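Local coordinates for protein pilin (Streptococcus pyogenes serotype M1, PDB 3GLE) that forms the backbone of the pilus, its subunits stacked head to tail and joined by isopeptide bonds, for adhesion to host cells, aggregation and biofilm formation, at residues N272-E277 with M284-T289. The protein carries 2 engineered substitutions. Sequence-based numbering, arbitrary orientation.
Sequences NSTEQE and MTITFT
Thr274 and Phe288 show how an irregular segment can rest on a beta-strand through a methyl group and a backbone carbonyl rather than through paired backbones. The segment 272-277 runs nearly antiparallel to strand 284-289, yet the backbones stay well apart, with 8.5 Å from Thr274 CA to Ile286 CA. The methyl Thr274 CG2 sits 4.0 Å from Ile286 CG2 and equally near Ile286 CD1, caught between the two branches as the side chains cross at about a right angle; it also lies oblique to the Phe288 ring, nearest CZ. At the start of the strand, the methyl Met284 CE comes within 4.4 Å of Glu277 OE1, a loose contact.

Phe288 presents its ring edge to the backbone of Asn272: Asn272 O lies 3.3 Å from Phe288 CE2, near the ring plane, where the weakly positive ring hydrogens face a carbonyl oxygen. The same ring forms an edge-to-face pair with Phe181.

Polar groups are settled within the loop and along strand 240-245. Thr274 OG1 donates to Glu275 O (2.9 Å), tilted 22° from the carbonyl plane; chi1 of 66° sets this hydroxyl between the backbone N and the carbonyl carbon, which leaves CG2 for Ile286. Ser273 OG bonds to Thr274 O at 2.7 Å, in the carbonyl plane on a lone pair. Both hydroxyls have second partners on strand 240-245, Thr244 OG1 for Ser273 and Val243 N for Thr274.

The arrangement is the face-to-face packing of a beta-sandwich: in one layer this loop lies along strand 240-245, backbone-bonded to it; the other contains strand 284-291. Phe288 lies beside Glu245, which autocatalyses the Lys166-Asn290 isopeptide cross-link, so the packing borders that intramolecular bond site of the pilin domain.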
loop_
_atom_site.group_PDB
_atom_site.type_symbol
_atom_site.label_atom_id
_atom_site.label_comp_id
_atom_site.label_asym_id
_atom_site.label_seq_id
_atom_site.Cartn_x
_atom_site.Cartn_y
_atom_site.Cartn_z
ATOM N N ASN A 272 -17.565 -12.187 -23.762
ATOM C CA ASN A 272 -16.279 -12.821 -23.474
ATOM C C ASN A 272 -15.252 -11.956 -22.759
ATOM O O ASN A 272 -14.132 -12.408 -22.524
ATOM C CB ASN A 272 -15.689 -13.427 -24.750
ATOM C CG ASN A 272 -15.491 -12.396 -25.831
ATOM O OD1 ASN A 272 -15.345 -11.202 -25.543
ATOM N ND2 ASN A 272 -15.500 -12.838 -27.085
ATOM N N SER A 273 -15.642 -10.742 -22.377
ATOM C CA SER A 273 -14.738 -9.846 -21.671
ATOM C C SER A 273 -15.373 -9.129 -20.476
ATOM O O SER A 273 -16.555 -8.786 -20.482
ATOM C CB SER A 273 -14.182 -8.791 -22.632
ATOM O OG SER A 273 -13.174 -8.027 -21.987
ATOM N N THR A 274 -14.563 -8.895 -19.454
ATOM C CA THR A 274 -14.954 -7.989 -18.393
ATOM C C THR A 274 -14.807 -6.610 -19.008
ATOM O O THR A 274 -14.234 -6.455 -20.088
ATOM C CB THR A 274 -14.015 -8.106 -17.164
ATOM O OG1 THR A 274 -12.695 -7.662 -17.509
ATOM C CG2 THR A 274 -13.927 -9.535 -16.701
ATOM N N GLU A 275 -15.365 -5.599 -18.377
ATOM C CA GLU A 275 -15.002 -4.263 -18.800
ATOM C C GLU A 275 -13.761 -3.905 -17.980
ATOM O O GLU A 275 -13.184 -4.780 -17.307
ATOM C CB GLU A 275 -16.172 -3.282 -18.650
ATOM C CG GLU A 275 -17.332 -3.563 -19.629
ATOM C CD GLU A 275 -16.942 -3.369 -21.100
ATOM O OE1 GLU A 275 -16.196 -2.403 -21.400
ATOM O OE2 GLU A 275 -17.388 -4.173 -21.958
ATOM N N GLN A 276 -13.315 -2.667 -18.065
ATOM C CA GLN A 276 -12.191 -2.260 -17.251
ATOM C C GLN A 276 -12.667 -2.208 -15.797
ATOM O O GLN A 276 -13.612 -1.477 -15.473
ATOM C CB GLN A 276 -11.668 -0.915 -17.712
ATOM C CG GLN A 276 -10.405 -0.461 -17.017
ATOM C CD GLN A 276 -9.753 0.691 -17.753
ATOM O OE1 GLN A 276 -10.279 1.166 -18.749
ATOM N NE2 GLN A 276 -8.614 1.136 -17.278
ATOM N N GLU A 277 -12.037 -3.026 -14.956
ATOM C CA GLU A 277 -12.332 -3.106 -13.544
ATOM C C GLU A 277 -11.197 -2.433 -12.794
ATOM O O GLU A 277 -10.070 -2.435 -13.261
ATOM C CB GLU A 277 -12.378 -4.584 -13.111
ATOM C CG GLU A 277 -13.573 -5.374 -13.619
ATOM C CD GLU A 277 -14.876 -4.848 -13.064
ATOM O OE1 GLU A 277 -14.890 -4.450 -11.873
ATOM O OE2 GLU A 277 -15.872 -4.803 -13.827
ATOM N N MET A 284 -11.619 -10.461 -5.470
ATOM C CA MET A 284 -12.474 -10.533 -6.634
ATOM C C MET A 284 -12.446 -11.943 -7.209
ATOM O O MET A 284 -11.369 -12.548 -7.317
ATOM C CB MET A 284 -11.996 -9.524 -7.692
ATOM C CG MET A 284 -12.717 -9.645 -9.002
ATOM S SD MET A 284 -14.468 -9.239 -8.879
ATOM C CE MET A 284 -14.445 -7.448 -8.659
ATOM N N THR A 285 -13.642 -12.448 -7.551
ATOM C CA THR A 285 -13.798 -13.678 -8.333
ATOM C C THR A 285 -14.571 -13.419 -9.614
ATOM O O THR A 285 -15.714 -12.941 -9.587
ATOM C CB THR A 285 -14.499 -14.812 -7.545
ATOM O OG1 THR A 285 -13.700 -15.142 -6.409
ATOM C CG2 THR A 285 -14.625 -16.063 -8.393
ATOM N N ILE A 286 -13.938 -13.791 -10.725
ATOM C CA ILE A 286 -14.495 -13.649 -12.030
ATOM C C ILE A 286 -14.658 -15.054 -12.640
ATOM O O ILE A 286 -13.681 -15.807 -12.774
ATOM C CB ILE A 286 -13.583 -12.747 -12.883
ATOM C CG1 ILE A 286 -13.571 -11.331 -12.280
ATOM C CG2 ILE A 286 -14.052 -12.709 -14.325
ATOM C CD1 ILE A 286 -12.748 -10.351 -12.993
ATOM N N THR A 287 -15.894 -15.409 -12.972
ATOM C CA THR A 287 -16.189 -16.738 -13.495
ATOM C C THR A 287 -16.721 -16.609 -14.917
ATOM O O THR A 287 -17.740 -15.962 -15.138
ATOM C CB THR A 287 -17.231 -17.481 -12.629
ATOM O OG1 THR A 287 -16.788 -17.531 -11.269
ATOM C CG2 THR A 287 -17.470 -18.917 -13.136
ATOM N N PHE A 288 -16.027 -17.226 -15.864
ATOM C CA PHE A 288 -16.507 -17.341 -17.244
ATOM C C PHE A 288 -17.260 -18.675 -17.426
ATOM O O PHE A 288 -16.651 -19.749 -17.308
ATOM C CB PHE A 288 -15.331 -17.276 -18.235
ATOM C CG PHE A 288 -14.646 -15.915 -18.326
ATOM C CD1 PHE A 288 -13.771 -15.490 -17.343
ATOM C CD2 PHE A 288 -14.842 -15.105 -19.430
ATOM C CE1 PHE A 288 -13.131 -14.268 -17.427
ATOM C CE2 PHE A 288 -14.213 -13.868 -19.524
ATOM C CZ PHE A 288 -13.349 -13.450 -18.515
ATOM N N THR A 289 -18.571 -18.595 -17.697
ATOM C CA THR A 289 -19.400 -19.776 -17.988
ATOM C C THR A 289 -19.541 -19.976 -19.513
ATOM O O THR A 289 -20.011 -19.094 -20.235
ATOM C CB THR A 289 -20.793 -19.672 -17.334
ATOM O OG1 THR A 289 -20.655 -19.604 -15.919
ATOM C CG2 THR A 289 -21.706 -20.856 -17.671
#